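Side-chain contacts in Mll8374 protein (Mesorhizobium loti, PDB 3B5E), which probably hydrolyses carboxylic esters as a carboxylesterase of the alpha/beta-hydrolase fold: residues I66-D70 with G71-F75; A167-E170 with T171-P174. One frame throughout, in Å; residues are numbered along the deposited sequence. Where two conformers were deposited one is given.

Interaction 1. Residues I66-D70 with G71-F75; sequences IPQED and GFRWF. With EDO (1,2-ethanediol), chain E; SO4 (sulfate ion), chain C.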
loop_
_atom_site.group_PDB
_atom_site.type_symbol
_atom_site.label_atom_id
_atom_site.label_comp_id
_atom_site.label_asym_id
_atom_site.label_seq_id
_atom_site.Cartn_x
_atom_site.Cartn_y
_atom_site.Cartn_z
ATOM N N ILE A 66 -10.697 4.337 -10.127
ATOM C CA ILE A 66 -11.451 5.586 -10.163
ATOM C C ILE A 66 -10.585 6.688 -10.768
ATOM O O ILE A 66 -9.524 6.987 -10.232
ATOM C CB ILE A 66 -11.883 5.973 -8.732
ATOM C CG1 ILE A 66 -12.811 4.900 -8.167
ATOM C CG2 ILE A 66 -12.581 7.329 -8.704
ATOM C CD1 ILE A 66 -13.022 5.016 -6.721
ATOM N N PRO A 67 -11.029 7.290 -11.888
ATOM C CA PRO A 67 -10.285 8.402 -12.454
ATOM C C PRO A 67 -10.244 9.624 -11.529
ATOM O O PRO A 67 -11.193 9.917 -10.805
ATOM C CB PRO A 67 -11.059 8.732 -13.742
ATOM C CG PRO A 67 -11.802 7.489 -14.066
ATOM C CD PRO A 67 -12.205 6.966 -12.715
ATOM N N GLN A 68 -9.113 10.299 -11.540
ATOM C CA GLN A 68 -8.951 11.571 -10.853
ATOM C C GLN A 68 -8.020 12.393 -11.718
ATOM O O GLN A 68 -6.804 12.156 -11.765
ATOM C CB GLN A 68 -8.363 11.425 -9.480
ATOM C CG GLN A 68 -8.069 12.794 -8.885
ATOM C CD GLN A 68 -7.738 12.717 -7.449
ATOM O OE1 GLN A 68 -8.285 11.883 -6.748
ATOM N NE2 GLN A 68 -6.819 13.580 -6.983
ATOM N N GLU A 69 -8.609 13.349 -12.427
ATOM C CA GLU A 69 -7.873 14.195 -13.343
ATOM C C GLU A 69 -7.134 13.300 -14.338
ATOM O O GLU A 69 -7.767 12.461 -14.979
ATOM C CB GLU A 69 -6.959 15.136 -12.556
ATOM C CG GLU A 69 -7.701 15.894 -11.461
ATOM C CD GLU A 69 -7.124 17.266 -11.168
ATOM O OE1 GLU A 69 -6.115 17.665 -11.796
ATOM O OE2 GLU A 69 -7.694 17.958 -10.305
ATOM N N ASP A 70 -5.814 13.444 -14.446
ATOM C CA ASP A 70 -5.009 12.642 -15.392
ATOM C C ASP A 70 -4.542 11.315 -14.801
ATOM O O ASP A 70 -3.876 10.538 -15.479
ATOM C CB ASP A 70 -3.798 13.431 -15.891
ATOM C CG ASP A 70 -4.197 14.611 -16.782
ATOM O OD1 ASP A 70 -5.060 14.427 -17.686
ATOM O OD2 ASP A 70 -3.653 15.720 -16.565
ATOM N N GLY A 71 -4.895 11.050 -13.550
ATOM C CA GLY A 71 -4.523 9.804 -12.906
ATOM C C GLY A 71 -5.728 9.121 -12.316
ATOM O O GLY A 71 -6.799 9.142 -12.904
ATOM N N PHE A 72 -5.514 8.493 -11.161
ATOM C CA PHE A 72 -6.445 7.541 -10.587
ATOM C C PHE A 72 -6.395 7.606 -9.054
ATOM O O PHE A 72 -5.463 8.180 -8.443
ATOM C CB PHE A 72 -6.143 6.112 -11.125
ATOM C CG PHE A 72 -6.148 6.050 -12.633
ATOM C CD1 PHE A 72 -7.337 5.850 -13.321
ATOM C CD2 PHE A 72 -4.978 6.296 -13.374
ATOM C CE1 PHE A 72 -7.362 5.883 -14.709
ATOM C CE2 PHE A 72 -5.003 6.320 -14.763
ATOM C CZ PHE A 72 -6.196 6.112 -15.421
ATOM N N ARG A 73 -7.419 7.024 -8.456
ATOM C CA ARG A 73 -7.487 6.845 -7.023
ATOM C C ARG A 73 -8.152 5.519 -6.713
ATOM O O ARG A 73 -8.737 4.895 -7.587
ATOM C CB ARG A 73 -8.235 8.014 -6.364
ATOM C CG ARG A 73 -9.673 8.291 -6.897
ATOM C CD ARG A 73 -10.316 9.489 -6.184
ATOM N NE ARG A 73 -10.291 9.261 -4.740
ATOM C CZ ARG A 73 -9.516 9.870 -3.859
ATOM N NH1 ARG A 73 -8.743 10.893 -4.206
ATOM N NH2 ARG A 73 -9.573 9.492 -2.584
ATOM N N TRP A 74 -8.058 5.127 -5.444
ATOM C CA TRP A 74 -8.410 3.785 -4.978
ATOM C C TRP A 74 -9.840 3.658 -4.457
ATOM O O TRP A 74 -10.409 2.585 -4.461
ATOM C CB TRP A 74 -7.386 3.359 -3.911
ATOM C CG TRP A 74 -6.020 3.179 -4.564
ATOM C CD1 TRP A 74 -4.988 4.059 -4.568
ATOM C CD2 TRP A 74 -5.594 2.055 -5.347
ATOM N NE1 TRP A 74 -3.956 3.576 -5.321
ATOM C CE2 TRP A 74 -4.297 2.345 -5.812
ATOM C CE3 TRP A 74 -6.198 0.850 -5.728
ATOM C CZ2 TRP A 74 -3.587 1.464 -6.585
ATOM C CZ3 TRP A 74 -5.489 -0.013 -6.495
ATOM C CH2 TRP A 74 -4.200 0.299 -6.927
ATOM N N PHE A 75 -10.394 4.758 -3.971
ATOM C CA PHE A 75 -11.785 4.794 -3.511
ATOM C C PHE A 75 -12.255 6.240 -3.455
ATOM O O PHE A 75 -11.448 7.150 -3.378
ATOM C CB PHE A 75 -11.982 4.065 -2.159
ATOM C CG PHE A 75 -10.960 4.401 -1.112
ATOM C CD1 PHE A 75 -11.041 5.593 -0.373
ATOM C CD2 PHE A 75 -9.923 3.516 -0.817
ATOM C CE1 PHE A 75 -10.125 5.885 0.616
ATOM C CE2 PHE A 75 -8.973 3.825 0.138
ATOM C CZ PHE A 75 -9.078 5.021 0.875
HETATM C C1 EDO E . -12.015 12.623 -13.229
HETATM O O1 EDO E . -11.139 12.497 -14.363
HETATM C C2 EDO E . -12.083 14.080 -12.774
HETATM O O2 EDO E . -11.352 14.263 -11.557
HETATM S S SO4 C . -6.629 11.567 -0.891
HETATM O O1 SO4 C . -7.051 10.219 -0.602
HETATM O O2 SO4 C . -6.819 11.957 -2.274
HETATM O O3 SO4 C . -5.237 11.686 -0.712
HETATM O O4 SO4 C . -7.405 12.499 -0.085
HETATM O O HOH W 1 -7.555 9.594 -15.380
#
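I66 and R73 pair across a two-stranded antiparallel beta hairpin, strands 66-68 and 71-73, closed by a type II' turn from Q68 to G71. Their backbones exchange two hydrogen bonds, and R73 N reaches I66 O at 2.8 Å. Both side chains lie on the same face. I66 CG2 packs on R73 CG at 3.6 Å, while I66 CD1 runs on to F75 CA. Nearer the turn, Q68 N and O both bond to G71, whose backbone is buried there. The Q68 side chain shares the face of I66 and R73. Its CG is anti to the backbone N (chi1 173°) and the chain stays extended, which carries OE1 to R73 NH1 at 2.8 Å. The N-H points almost straight at OE1 and lies in the plane of the amide carbonyl. Amide and guanidinium are nearly coplanar, 2° apart. On another edge of the guanidinium, R73 NE and NH2 both grip F75 O, which should fix the rotation of the group. A sulfate, probably from the crystallisation liquor, takes further N-H groups: R73 NH1 bonds SO4 O2 at 2.9 Å, and R73 NH2 bonds SO4 O1 at 3.3 Å.

Interaction 2. Residues A167-E170 with T171-P174; sequences AADE and TYGP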
loop_
_atom_site.group_PDB
_atom_site.type_symbol
_atom_site.label_atom_id
_atom_site.label_comp_id
_atom_site.label_asym_id
_atom_site.label_seq_id
_atom_site.Cartn_x
_atom_site.Cartn_y
_atom_site.Cartn_z
ATOM N N ALA A 167 7.071 14.913 9.217
ATOM C CA ALA A 167 7.008 15.996 10.262
ATOM C C ALA A 167 6.431 17.275 9.695
ATOM O O ALA A 167 5.758 18.029 10.398
ATOM C CB ALA A 167 8.456 16.313 10.822
ATOM N N ALA A 168 6.699 17.508 8.410
ATOM C CA ALA A 168 6.300 18.722 7.702
ATOM C C ALA A 168 4.967 18.523 6.976
ATOM O O ALA A 168 4.526 19.392 6.235
ATOM C CB ALA A 168 7.398 19.137 6.715
ATOM N N ASP A 169 4.340 17.353 7.174
ATOM C CA ASP A 169 3.047 17.018 6.562
ATOM C C ASP A 169 1.976 17.649 7.438
ATOM O O ASP A 169 1.439 17.053 8.352
ATOM C CB ASP A 169 2.895 15.502 6.431
ATOM C CG ASP A 169 1.665 15.091 5.593
ATOM O OD1 ASP A 169 0.786 15.976 5.298
ATOM O OD2 ASP A 169 1.605 13.896 5.232
ATOM N N GLU A 170 1.721 18.922 7.180
ATOM C CA GLU A 170 0.871 19.752 8.025
ATOM C C GLU A 170 -0.585 19.254 8.075
ATOM O O GLU A 170 -1.206 19.203 9.143
ATOM C CB GLU A 170 0.935 21.175 7.482
ATOM C CG GLU A 170 0.276 22.234 8.296
ATOM C CD GLU A 170 0.418 23.633 7.640
ATOM O OE1 GLU A 170 0.384 23.726 6.376
ATOM O OE2 GLU A 170 0.542 24.630 8.386
ATOM N N THR A 171 -1.079 18.805 6.934
ATOM C CA THR A 171 -2.471 18.416 6.787
ATOM C C THR A 171 -2.738 17.040 7.412
ATOM O O THR A 171 -3.726 16.861 8.109
ATOM C CB THR A 171 -2.889 18.405 5.287
ATOM O OG1 THR A 171 -2.661 19.697 4.723
ATOM C CG2 THR A 171 -4.381 18.038 5.095
ATOM N N TYR A 172 -1.868 16.076 7.133
ATOM C CA TYR A 172 -2.132 14.669 7.458
ATOM C C TYR A 172 -1.328 14.080 8.611
ATOM O O TYR A 172 -1.756 13.061 9.188
ATOM C CB TYR A 172 -1.928 13.825 6.205
ATOM C CG TYR A 172 -2.877 14.254 5.128
ATOM C CD1 TYR A 172 -4.242 14.086 5.299
ATOM C CD2 TYR A 172 -2.423 14.831 3.945
ATOM C CE1 TYR A 172 -5.164 14.495 4.339
ATOM C CE2 TYR A 172 -3.347 15.260 2.964
ATOM C CZ TYR A 172 -4.711 15.070 3.172
ATOM O OH TYR A 172 -5.642 15.442 2.232
ATOM N N GLY A 173 -0.206 14.720 8.959
ATOM C CA GLY A 173 0.609 14.315 10.111
ATOM C C GLY A 173 -0.134 14.036 11.426
ATOM O O GLY A 173 0.137 13.039 12.078
ATOM N N PRO A 174 -1.084 14.902 11.822
ATOM C CA PRO A 174 -1.847 14.707 13.061
ATOM C C PRO A 174 -2.684 13.427 13.237
ATOM O O PRO A 174 -3.067 13.105 14.373
ATOM C CB PRO A 174 -2.795 15.911 13.080
ATOM C CG PRO A 174 -2.226 16.891 12.193
ATOM C CD PRO A 174 -1.511 16.140 11.125
HETATM O O HOH W 2 0.391 18.197 4.179
HETATM O O HOH W 3 -0.847 21.814 4.324
#
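D169 and G173 are joined by a backbone hydrogen bond, G173 N to D169 O at 2.9 Å, as the loop after strand 160-166 folds back on itself, with D169 at the centre of an inverse gamma turn. G173 has no side chain, and a CB would probably come too close to D169 O. The D169 side chain also turns into the loop. With chi1 at -171° the carboxylate swings opposite the backbone N, and OD1 accepts a hydrogen bond from Y172 N at 3.2 Å. This N-H meets OD1 from well above the carboxylate plane. Water 2 donates a second bond to OD1 and accepts one from T171 N. Both carboxylate oxygens also lie against Y172 CB, with OD1 at 3.6 Å. The carboxylate and the tyrosine ring are steeply turned, 79° apart. T171 CG2 sits over the centre of one face of that ring, 3.5 Å above its plane. Between the exposed E170 and T171, water 3 bridges E170 OE1 and T171 OG1. P174 CD rests on E170 O at 3.7 Å. The other carboxylate oxygen, D169 OD2, is bonded to H199 ND1, and the Y172 ring also meets the H199 ring. Replacing D169 by an alanine would take the carboxylate away and would probably leave Y172 N, H199 ND1 and water 2 without this acceptor. With S119 on a probable nucleophile elbow, D169 and H199 have the geometry of a Ser-His-Asp catalytic triad, consistent with D169 being the acid of an alpha/beta-hydrolase active site.

In the fold
Interactions 1 and 2 are both local, but they hold different elements. The first is a beta hairpin after strand 58-62. The second is an irregular loop between strand 160-166 and helix 176-185. Their centres lie 23 Å apart, and they do not touch. Interaction 1 is partly buried, with F75 and R73 against helix 120-131. Interaction 2 is a surface contact in which D169 is the buried residue. The chemistry differs with place. The hairpin rests on paired backbone bonds and an arginine; the loop has one backbone bond and otherwise a carboxylate and waters. Both lie near the probable active site: W74 touches residues of the probable nucleophile elbow, and D169 is the likely acid.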